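Transmembrane oligosaccharyl transferase (PDB 3WAJ) is an archaeal membrane protein of the STT3/AglB oligosaccharyl transferase family, with a helical transmembrane region of GT-C type, a zinc ion and a large soluble part. Local coordinates at residues Y51-I59 against E522-T530; T514-Y523 against F538-G546. All blocks are in the same frame, centred on the assembly; numbering follows the deposited sequence.

Contact 1. Residues Y51-I59 against E522-T530; sequences YYRLIENTI and EYYLQLYPT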
loop_
_atom_site.group_PDB
_atom_site.type_symbol
_atom_site.label_atom_id
_atom_site.label_comp_id
_atom_site.label_asym_id
_atom_site.label_seq_id
_atom_site.Cartn_x
_atom_site.Cartn_y
_atom_site.Cartn_z
ATOM N N TYR A 51 9.211 -4.867 -3.746
ATOM C CA TYR A 51 9.627 -5.946 -4.650
ATOM C C TYR A 51 10.992 -5.628 -5.247
ATOM O O TYR A 51 11.898 -6.452 -5.229
ATOM C CB TYR A 51 8.590 -6.241 -5.742
ATOM C CG TYR A 51 7.656 -7.312 -5.262
ATOM C CD1 TYR A 51 8.120 -8.602 -5.036
ATOM C CD2 TYR A 51 6.332 -7.022 -4.955
ATOM C CE1 TYR A 51 7.284 -9.578 -4.527
ATOM C CE2 TYR A 51 5.484 -7.995 -4.463
ATOM C CZ TYR A 51 5.963 -9.260 -4.242
ATOM O OH TYR A 51 5.110 -10.216 -3.756
ATOM N N TYR A 52 11.118 -4.405 -5.738
ATOM C CA TYR A 52 12.348 -3.896 -6.308
ATOM C C TYR A 52 13.506 -4.092 -5.331
ATOM O O TYR A 52 14.556 -4.624 -5.707
ATOM C CB TYR A 52 12.122 -2.424 -6.654
ATOM C CG TYR A 52 13.322 -1.595 -7.028
ATOM C CD1 TYR A 52 13.565 -0.381 -6.374
ATOM C CD2 TYR A 52 14.192 -1.981 -8.046
ATOM C CE1 TYR A 52 14.633 0.428 -6.710
ATOM C CE2 TYR A 52 15.293 -1.167 -8.390
ATOM C CZ TYR A 52 15.490 0.037 -7.714
ATOM O OH TYR A 52 16.545 0.857 -8.025
ATOM N N ARG A 53 13.301 -3.680 -4.081
ATOM C CA ARG A 53 14.303 -3.844 -3.034
ATOM C C ARG A 53 14.687 -5.326 -2.901
ATOM O O ARG A 53 15.872 -5.667 -2.824
ATOM C CB ARG A 53 13.779 -3.268 -1.701
ATOM C CG ARG A 53 14.692 -3.442 -0.470
ATOM C CD ARG A 53 14.636 -4.879 0.151
ATOM N NE ARG A 53 15.472 -4.947 1.348
ATOM C CZ ARG A 53 16.802 -4.981 1.322
ATOM N NH1 ARG A 53 17.440 -4.998 0.160
ATOM N NH2 ARG A 53 17.488 -5.014 2.453
ATOM N N LEU A 54 13.680 -6.192 -2.867
ATOM C CA LEU A 54 13.920 -7.622 -2.715
ATOM C C LEU A 54 14.622 -8.224 -3.940
ATOM O O LEU A 54 15.562 -9.002 -3.797
ATOM C CB LEU A 54 12.620 -8.370 -2.432
ATOM C CG LEU A 54 11.921 -8.081 -1.108
ATOM C CD1 LEU A 54 10.627 -8.949 -0.995
ATOM C CD2 LEU A 54 12.866 -8.347 0.051
ATOM N N ILE A 55 14.160 -7.871 -5.138
ATOM C CA ILE A 55 14.700 -8.456 -6.364
ATOM C C ILE A 55 16.195 -8.095 -6.549
ATOM O O ILE A 55 17.012 -8.935 -6.891
ATOM C CB ILE A 55 13.839 -8.064 -7.588
ATOM C CG1 ILE A 55 12.513 -8.825 -7.551
ATOM C CG2 ILE A 55 14.572 -8.347 -8.904
ATOM C CD1 ILE A 55 11.439 -8.284 -8.496
ATOM N N GLU A 56 16.531 -6.839 -6.296
ATOM C CA GLU A 56 17.906 -6.361 -6.305
ATOM C C GLU A 56 18.784 -7.176 -5.347
ATOM O O GLU A 56 19.884 -7.604 -5.692
ATOM C CB GLU A 56 17.905 -4.893 -5.874
ATOM C CG GLU A 56 19.113 -4.063 -6.291
ATOM C CD GLU A 56 18.795 -2.568 -6.324
ATOM O OE1 GLU A 56 17.654 -2.195 -5.990
ATOM O OE2 GLU A 56 19.670 -1.763 -6.688
ATOM N N ASN A 57 18.291 -7.379 -4.134
ATOM C CA ASN A 57 19.020 -8.155 -3.143
ATOM C C ASN A 57 19.117 -9.634 -3.547
ATOM O O ASN A 57 20.144 -10.284 -3.351
ATOM C CB ASN A 57 18.348 -8.013 -1.771
ATOM C CG ASN A 57 19.050 -8.799 -0.707
ATOM O OD1 ASN A 57 19.017 -10.030 -0.720
ATOM N ND2 ASN A 57 19.691 -8.102 0.231
ATOM N N THR A 58 18.040 -10.161 -4.109
ATOM C CA THR A 58 18.010 -11.548 -4.541
ATOM C C THR A 58 18.935 -11.765 -5.735
ATOM O O THR A 58 19.628 -12.779 -5.813
ATOM C CB THR A 58 16.600 -11.962 -4.922
ATOM O OG1 THR A 58 15.721 -11.713 -3.814
ATOM C CG2 THR A 58 16.567 -13.443 -5.298
ATOM N N ILE A 59 18.947 -10.811 -6.665
ATOM C CA ILE A 59 19.835 -10.924 -7.808
ATOM C C ILE A 59 21.269 -11.053 -7.300
ATOM O O ILE A 59 21.991 -11.971 -7.685
ATOM C CB ILE A 59 19.705 -9.743 -8.788
ATOM C CG1 ILE A 59 18.417 -9.858 -9.630
ATOM C CG2 ILE A 59 20.904 -9.706 -9.714
ATOM C CD1 ILE A 59 18.176 -8.650 -10.594
ATOM N N GLU A 522 26.329 -1.480 0.826
ATOM C CA GLU A 522 26.740 -2.892 0.992
ATOM C C GLU A 522 25.664 -3.693 1.700
ATOM O O GLU A 522 25.312 -4.796 1.282
ATOM C CB GLU A 522 27.988 -3.031 1.868
ATOM C CG GLU A 522 29.190 -2.236 1.478
ATOM C CD GLU A 522 30.148 -2.099 2.639
ATOM O OE1 GLU A 522 29.668 -2.146 3.793
ATOM O OE2 GLU A 522 31.365 -1.962 2.405
ATOM N N TYR A 523 25.180 -3.142 2.813
ATOM C CA TYR A 523 24.295 -3.877 3.716
ATOM C C TYR A 523 22.975 -4.182 3.012
ATOM O O TYR A 523 22.424 -5.271 3.146
ATOM C CB TYR A 523 24.073 -3.089 5.026
ATOM C CG TYR A 523 23.454 -3.919 6.125
ATOM C CD1 TYR A 523 22.346 -3.467 6.809
ATOM C CD2 TYR A 523 23.971 -5.171 6.458
ATOM C CE1 TYR A 523 21.772 -4.221 7.825
ATOM C CE2 TYR A 523 23.399 -5.942 7.454
ATOM C CZ TYR A 523 22.303 -5.458 8.141
ATOM O OH TYR A 523 21.714 -6.208 9.138
ATOM N N TYR A 524 22.503 -3.211 2.235
ATOM C CA TYR A 524 21.320 -3.351 1.390
ATOM C C TYR A 524 21.335 -4.650 0.582
ATOM O O TYR A 524 20.280 -5.240 0.335
ATOM C CB TYR A 524 21.276 -2.151 0.437
ATOM C CG TYR A 524 19.973 -1.929 -0.292
ATOM C CD1 TYR A 524 19.825 -2.330 -1.615
ATOM C CD2 TYR A 524 18.898 -1.307 0.338
ATOM C CE1 TYR A 524 18.650 -2.123 -2.295
ATOM C CE2 TYR A 524 17.701 -1.099 -0.336
ATOM C CZ TYR A 524 17.587 -1.508 -1.657
ATOM O OH TYR A 524 16.420 -1.309 -2.359
ATOM N N LEU A 525 22.529 -5.102 0.187
ATOM C CA LEU A 525 22.633 -6.264 -0.696
ATOM C C LEU A 525 22.963 -7.575 0.017
ATOM O O LEU A 525 23.086 -8.616 -0.620
ATOM C CB LEU A 525 23.619 -5.987 -1.821
ATOM C CG LEU A 525 23.237 -4.740 -2.620
ATOM C CD1 LEU A 525 24.348 -4.351 -3.568
ATOM C CD2 LEU A 525 21.939 -4.988 -3.403
ATOM N N GLN A 526 23.078 -7.533 1.342
ATOM C CA GLN A 526 23.454 -8.722 2.105
ATOM C C GLN A 526 22.303 -9.681 2.358
ATOM O O GLN A 526 21.140 -9.277 2.554
ATOM C CB GLN A 526 24.054 -8.344 3.461
ATOM C CG GLN A 526 25.367 -7.633 3.370
ATOM C CD GLN A 526 26.406 -8.468 2.672
ATOM O OE1 GLN A 526 26.911 -8.088 1.618
ATOM N NE2 GLN A 526 26.735 -9.615 3.256
ATOM N N LEU A 527 22.660 -10.956 2.415
ATOM C CA LEU A 527 21.706 -12.008 2.662
ATOM C C LEU A 527 21.501 -12.152 4.157
ATOM O O LEU A 527 22.112 -13.005 4.790
ATOM C CB LEU A 527 22.223 -13.317 2.063
ATOM C CG LEU A 527 21.234 -14.473 2.130
ATOM C CD1 LEU A 527 20.001 -14.141 1.285
ATOM C CD2 LEU A 527 21.900 -15.753 1.664
ATOM N N TYR A 528 20.646 -11.315 4.726
ATOM C CA TYR A 528 20.391 -11.365 6.162
ATOM C C TYR A 528 19.850 -12.732 6.545
ATOM O O TYR A 528 19.105 -13.349 5.786
ATOM C CB TYR A 528 19.395 -10.275 6.582
ATOM C CG TYR A 528 19.535 -9.022 5.767
ATOM C CD1 TYR A 528 20.571 -8.134 6.004
ATOM C CD2 TYR A 528 18.636 -8.731 4.748
ATOM C CE1 TYR A 528 20.710 -6.989 5.246
ATOM C CE2 TYR A 528 18.760 -7.590 3.991
ATOM C CZ TYR A 528 19.802 -6.720 4.241
ATOM O OH TYR A 528 19.940 -5.581 3.488
ATOM N N PRO A 529 20.242 -13.218 7.729
ATOM C CA PRO A 529 19.734 -14.483 8.274
ATOM C C PRO A 529 18.366 -14.268 8.912
ATOM O O PRO A 529 18.101 -13.196 9.451
ATOM C CB PRO A 529 20.770 -14.830 9.353
ATOM C CG PRO A 529 21.251 -13.517 9.822
ATOM C CD PRO A 529 21.254 -12.605 8.608
ATOM N N THR A 530 17.503 -15.272 8.852
ATOM C CA THR A 530 16.178 -15.165 9.462
ATOM C C THR A 530 16.243 -15.437 10.961
ATOM O O THR A 530 16.670 -16.512 11.379
ATOM C CB THR A 530 15.177 -16.126 8.810
ATOM O OG1 THR A 530 15.164 -15.901 7.392
ATOM C CG2 THR A 530 13.779 -15.906 9.390
HETATM O O HOH W 1 17.674 0.618 -4.740
#

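Contact 2. Residues T514-Y523 against F538-G546; sequences TPDGEKYDEY and FSYPFETYG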
loop_
_atom_site.group_PDB
_atom_site.type_symbol
_atom_site.label_atom_id
_atom_site.label_comp_id
_atom_site.label_asym_id
_atom_site.label_seq_id
_atom_site.Cartn_x
_atom_site.Cartn_y
_atom_site.Cartn_z
ATOM N N THR A 514 23.644 12.129 3.468
ATOM C CA THR A 514 23.648 11.719 4.868
ATOM C C THR A 514 24.766 10.693 5.037
ATOM O O THR A 514 25.173 10.079 4.058
ATOM C CB THR A 514 22.258 11.216 5.306
ATOM O OG1 THR A 514 21.894 10.089 4.508
ATOM C CG2 THR A 514 21.227 12.335 5.125
ATOM N N PRO A 515 25.289 10.531 6.265
ATOM C CA PRO A 515 26.543 9.773 6.430
ATOM C C PRO A 515 26.427 8.265 6.282
ATOM O O PRO A 515 25.328 7.715 6.404
ATOM C CB PRO A 515 26.986 10.117 7.863
ATOM C CG PRO A 515 25.769 10.633 8.550
ATOM C CD PRO A 515 24.892 11.238 7.498
ATOM N N ASP A 516 27.573 7.631 6.023
ATOM C CA ASP A 516 27.721 6.177 5.948
ATOM C C ASP A 516 27.061 5.516 4.724
ATOM O O ASP A 516 26.668 4.338 4.775
ATOM C CB ASP A 516 27.243 5.517 7.255
ATOM C CG ASP A 516 27.926 6.081 8.479
ATOM O OD1 ASP A 516 29.174 6.062 8.517
ATOM O OD2 ASP A 516 27.216 6.559 9.391
ATOM N N GLY A 517 26.966 6.258 3.619
ATOM C CA GLY A 517 26.282 5.770 2.426
ATOM C C GLY A 517 26.823 4.467 1.877
ATOM O O GLY A 517 26.060 3.589 1.451
ATOM N N GLU A 518 28.144 4.322 1.902
ATOM C CA GLU A 518 28.779 3.098 1.407
ATOM C C GLU A 518 28.341 1.857 2.211
ATOM O O GLU A 518 28.049 0.796 1.640
ATOM C CB GLU A 518 30.302 3.247 1.421
ATOM C CG GLU A 518 31.010 2.487 0.303
ATOM C CD GLU A 518 32.527 2.714 0.274
ATOM O OE1 GLU A 518 33.122 2.602 -0.822
ATOM O OE2 GLU A 518 33.123 2.984 1.342
ATOM N N LYS A 519 28.279 1.989 3.533
ATOM C CA LYS A 519 27.849 0.869 4.364
ATOM C C LYS A 519 26.403 0.481 4.077
ATOM O O LYS A 519 26.092 -0.711 3.873
ATOM C CB LYS A 519 28.083 1.162 5.859
ATOM C CG LYS A 519 29.557 1.364 6.218
ATOM C CD LYS A 519 29.801 1.385 7.716
ATOM C CE LYS A 519 31.232 1.802 8.044
ATOM N NZ LYS A 519 31.458 3.219 7.654
ATOM N N TYR A 520 25.533 1.488 4.036
ATOM C CA TYR A 520 24.136 1.267 3.679
ATOM C C TYR A 520 24.036 0.542 2.336
ATOM O O TYR A 520 23.269 -0.409 2.208
ATOM C CB TYR A 520 23.352 2.594 3.690
ATOM C CG TYR A 520 23.126 3.101 5.096
ATOM C CD1 TYR A 520 22.280 2.419 5.965
ATOM C CD2 TYR A 520 23.765 4.238 5.564
ATOM C CE1 TYR A 520 22.065 2.859 7.261
ATOM C CE2 TYR A 520 23.561 4.694 6.874
ATOM C CZ TYR A 520 22.714 3.992 7.709
ATOM O OH TYR A 520 22.503 4.422 8.999
ATOM N N ASP A 521 24.831 0.960 1.348
ATOM C CA ASP A 521 24.814 0.284 0.042
ATOM C C ASP A 521 25.262 -1.173 0.086
ATOM O O ASP A 521 24.626 -2.022 -0.538
ATOM C CB ASP A 521 25.578 1.087 -1.023
ATOM C CG ASP A 521 24.833 2.365 -1.452
ATOM O OD1 ASP A 521 25.378 3.113 -2.284
ATOM O OD2 ASP A 521 23.709 2.615 -0.976
ATOM N N GLU A 522 26.329 -1.480 0.826
ATOM C CA GLU A 522 26.740 -2.892 0.992
ATOM C C GLU A 522 25.664 -3.693 1.700
ATOM O O GLU A 522 25.312 -4.796 1.282
ATOM C CB GLU A 522 27.988 -3.031 1.868
ATOM C CG GLU A 522 29.190 -2.236 1.478
ATOM C CD GLU A 522 30.148 -2.099 2.639
ATOM O OE1 GLU A 522 29.668 -2.146 3.793
ATOM O OE2 GLU A 522 31.365 -1.962 2.405
ATOM N N TYR A 523 25.180 -3.142 2.813
ATOM C CA TYR A 523 24.295 -3.877 3.716
ATOM C C TYR A 523 22.975 -4.182 3.012
ATOM O O TYR A 523 22.424 -5.271 3.146
ATOM C CB TYR A 523 24.073 -3.089 5.026
ATOM C CG TYR A 523 23.454 -3.919 6.125
ATOM C CD1 TYR A 523 22.346 -3.467 6.809
ATOM C CD2 TYR A 523 23.971 -5.171 6.458
ATOM C CE1 TYR A 523 21.772 -4.221 7.825
ATOM C CE2 TYR A 523 23.399 -5.942 7.454
ATOM C CZ TYR A 523 22.303 -5.458 8.141
ATOM O OH TYR A 523 21.714 -6.208 9.138
ATOM N N PHE A 538 17.121 -5.043 16.529
ATOM C CA PHE A 538 17.982 -5.954 15.784
ATOM C C PHE A 538 19.415 -5.580 16.063
ATOM O O PHE A 538 19.718 -4.432 16.366
ATOM C CB PHE A 538 17.693 -5.823 14.281
ATOM C CG PHE A 538 18.484 -6.765 13.398
ATOM C CD1 PHE A 538 18.041 -8.054 13.148
ATOM C CD2 PHE A 538 19.647 -6.338 12.770
ATOM C CE1 PHE A 538 18.769 -8.921 12.306
ATOM C CE2 PHE A 538 20.383 -7.193 11.928
ATOM C CZ PHE A 538 19.939 -8.481 11.689
ATOM N N SER A 539 20.308 -6.545 15.936
ATOM C CA SER A 539 21.711 -6.308 16.217
ATOM C C SER A 539 22.445 -6.015 14.905
ATOM O O SER A 539 22.926 -6.935 14.235
ATOM C CB SER A 539 22.301 -7.536 16.924
ATOM O OG SER A 539 23.634 -7.286 17.290
ATOM N N TYR A 540 22.517 -4.737 14.533
ATOM C CA TYR A 540 23.130 -4.335 13.264
ATOM C C TYR A 540 24.644 -4.520 13.275
ATOM O O TYR A 540 25.264 -4.341 14.313
ATOM C CB TYR A 540 22.765 -2.882 12.938
ATOM C CG TYR A 540 21.290 -2.718 12.688
ATOM C CD1 TYR A 540 20.419 -2.443 13.726
ATOM C CD2 TYR A 540 20.764 -2.850 11.408
ATOM C CE1 TYR A 540 19.041 -2.296 13.499
ATOM C CE2 TYR A 540 19.402 -2.703 11.164
ATOM C CZ TYR A 540 18.540 -2.431 12.216
ATOM O OH TYR A 540 17.179 -2.297 11.975
ATOM N N PRO A 541 25.232 -4.879 12.111
ATOM C CA PRO A 541 26.665 -5.179 11.946
ATOM C C PRO A 541 27.484 -3.910 11.891
ATOM O O PRO A 541 28.703 -3.942 11.717
ATOM C CB PRO A 541 26.736 -5.861 10.567
ATOM C CG PRO A 541 25.314 -6.114 10.162
ATOM C CD PRO A 541 24.484 -5.099 10.858
ATOM N N PHE A 542 26.797 -2.784 12.007
ATOM C CA PHE A 542 27.474 -1.506 12.074
ATOM C C PHE A 542 26.616 -0.445 12.756
ATOM O O PHE A 542 25.410 -0.595 12.981
ATOM C CB PHE A 542 27.917 -1.028 10.679
ATOM C CG PHE A 542 26.765 -0.585 9.767
ATOM C CD1 PHE A 542 25.831 -1.507 9.283
ATOM C CD2 PHE A 542 26.642 0.745 9.373
ATOM C CE1 PHE A 542 24.782 -1.105 8.428
ATOM C CE2 PHE A 542 25.605 1.153 8.529
ATOM C CZ PHE A 542 24.676 0.226 8.051
ATOM N N GLU A 543 27.305 0.628 13.076
ATOM C CA GLU A 543 26.772 1.848 13.634
ATOM C C GLU A 543 25.652 2.454 12.726
ATOM O O GLU A 543 25.934 3.066 11.702
ATOM C CB GLU A 543 27.996 2.780 13.805
ATOM C CG GLU A 543 29.181 2.559 12.724
ATOM C CD GLU A 543 30.157 1.329 12.943
ATOM O OE1 GLU A 543 30.966 0.994 12.033
ATOM O OE2 GLU A 543 30.140 0.695 14.017
ATOM N N THR A 544 24.383 2.269 13.092
ATOM C CA THR A 544 23.263 2.716 12.243
ATOM C C THR A 544 22.407 3.874 12.791
ATOM O O THR A 544 22.541 4.265 13.942
ATOM C CB THR A 544 22.294 1.556 11.917
ATOM O OG1 THR A 544 21.724 1.036 13.128
ATOM C CG2 THR A 544 22.997 0.452 11.136
ATOM N N TYR A 545 21.497 4.394 11.968
ATOM C CA TYR A 545 20.514 5.381 12.439
ATOM C C TYR A 545 19.182 5.217 11.708
ATOM O O TYR A 545 19.128 4.620 10.627
ATOM C CB TYR A 545 21.032 6.834 12.293
ATOM C CG TYR A 545 21.475 7.203 10.890
ATOM C CD1 TYR A 545 20.547 7.458 9.885
ATOM C CD2 TYR A 545 22.826 7.309 10.574
ATOM C CE1 TYR A 545 20.951 7.786 8.598
ATOM C CE2 TYR A 545 23.243 7.645 9.285
ATOM C CZ TYR A 545 22.293 7.882 8.306
ATOM O OH TYR A 545 22.692 8.213 7.029
ATOM N N GLY A 546 18.109 5.750 12.290
ATOM C CA GLY A 546 16.803 5.595 11.691
ATOM C C GLY A 546 16.289 6.873 11.063
ATOM O O GLY A 546 16.687 7.991 11.426
#

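Contact 1. Residues Y51-I59 against E522-T530
Arg-53 and Asn-57, one turn apart on helix 47-60, both reach the backbone at Tyr-524 and in the turn that follows. Their shared target is the carbonyl O of Tyr-524. Arg-53 NH1 donates to this O at 2.9 Å, nearly straight (N-H...O 171°) and in the carbonyl plane. Asn-57 ND2 also donates to Tyr-524 O, tilted from that plane. Two bonds thus grip one oxygen of a buried residue.

The amide of Asn-57 has CG opposite the backbone N, and this carries ND2 across to the loop. Its second N-H meets Gln-526 O at 3.0 Å, from above the carbonyl plane. Both acceptors lie in the amide plane, which fixes the rotation of the group.

The packing is tightest around Arg-53. Its guanidinium lies flat over one face of the Tyr-524 ring, with planes 26° apart, as a stack and a cation-pi contact. Arg-53 bends at chi2 (-78°), and its CG comes 3.3 Å from Tyr-524 OH. Arg-53 NH2 donates from the guanidinium edge to Tyr-528 OH at 2.7 Å. That hydroxyl donates in turn to Tyr-523 O. Arg-53 NE forms salt bridges with Asp-69 and Glu-558, so the buried charge is probably well balanced.

The other side is looser. Glu-56 OE1 only approaches the edge of the Tyr-524 ring, 3.8 Å from CE1. A water donates to Glu-56 OE1 and makes a weak bond to Tyr-524 OH. Leu-525, partly exposed, rests CD2 against the backbone O of Glu-56. The exposed Gln-526 side chain points away from the helix.

This is a polar interface, built round a buried arginine stacked on a tyrosine, that joins the N-terminal STT3 part to the AglB core part of the chain.

Contact 2. Residues T514-Y523 against F538-G546
Tyr-520 stands between two aromatic rings of the 538-546 loop. Phe-542 turns its edge to one face of Tyr-520, with CZ 3.8 Å from Tyr-520 CE1 and the planes at 73°. Tyr-520 in turn points its own edge at the face of Tyr-545. Its OH sits over the centre of that ring and accepts a bond from Tyr-545 N at 3.1 Å.

Phe-542 also presents an edge to Tyr-523, in an offset edge-to-face pair. Its CG lies between the backbone N and the carbonyl carbon (chi1 71°), which sets the ring edge toward the faces of both tyrosines. Lys-519 CB makes an off-centre CH-pi contact with the Phe-542 ring. Pro-541 CG packs 3.3 Å from Tyr-523 CE2.

At the other end Tyr-545 OH donates to Pro-515 O at 2.8 Å, in the carbonyl plane and on a lone pair. Arg-563 NE also bonds this hydroxyl, and Tyr-607 meets the ring edge-to-face.

The chemistry is mainly aromatic, with T-shaped pairs in series. The two hydroxyl bonds add direction: they tie rings to backbone, and probably set how the loop lies against Pro-515 and the start of the helix.

Helix 517-524 serves both contacts, whose centres lie about 14 Å apart. Their segments overlap at Glu-522 and Tyr-523. Contact 2 holds the first turn of the helix, through Lys-519 and Tyr-520, and the side chain of Tyr-523 against the 538-546 loop. Contact 1 holds its C-terminal end and the following loop against helix 47-60. Tyr-523 joins the two: its ring belongs to contact 2, while its backbone lies in the 522-530 segment of contact 1. Zinc is bound by Asp-47, Asp-161 and His-163. Asp-47 begins the same helix that carries Arg-53, whose side chain is about 14 Å from the zinc ion. Contact 1 is therefore near the metal site without being part of it.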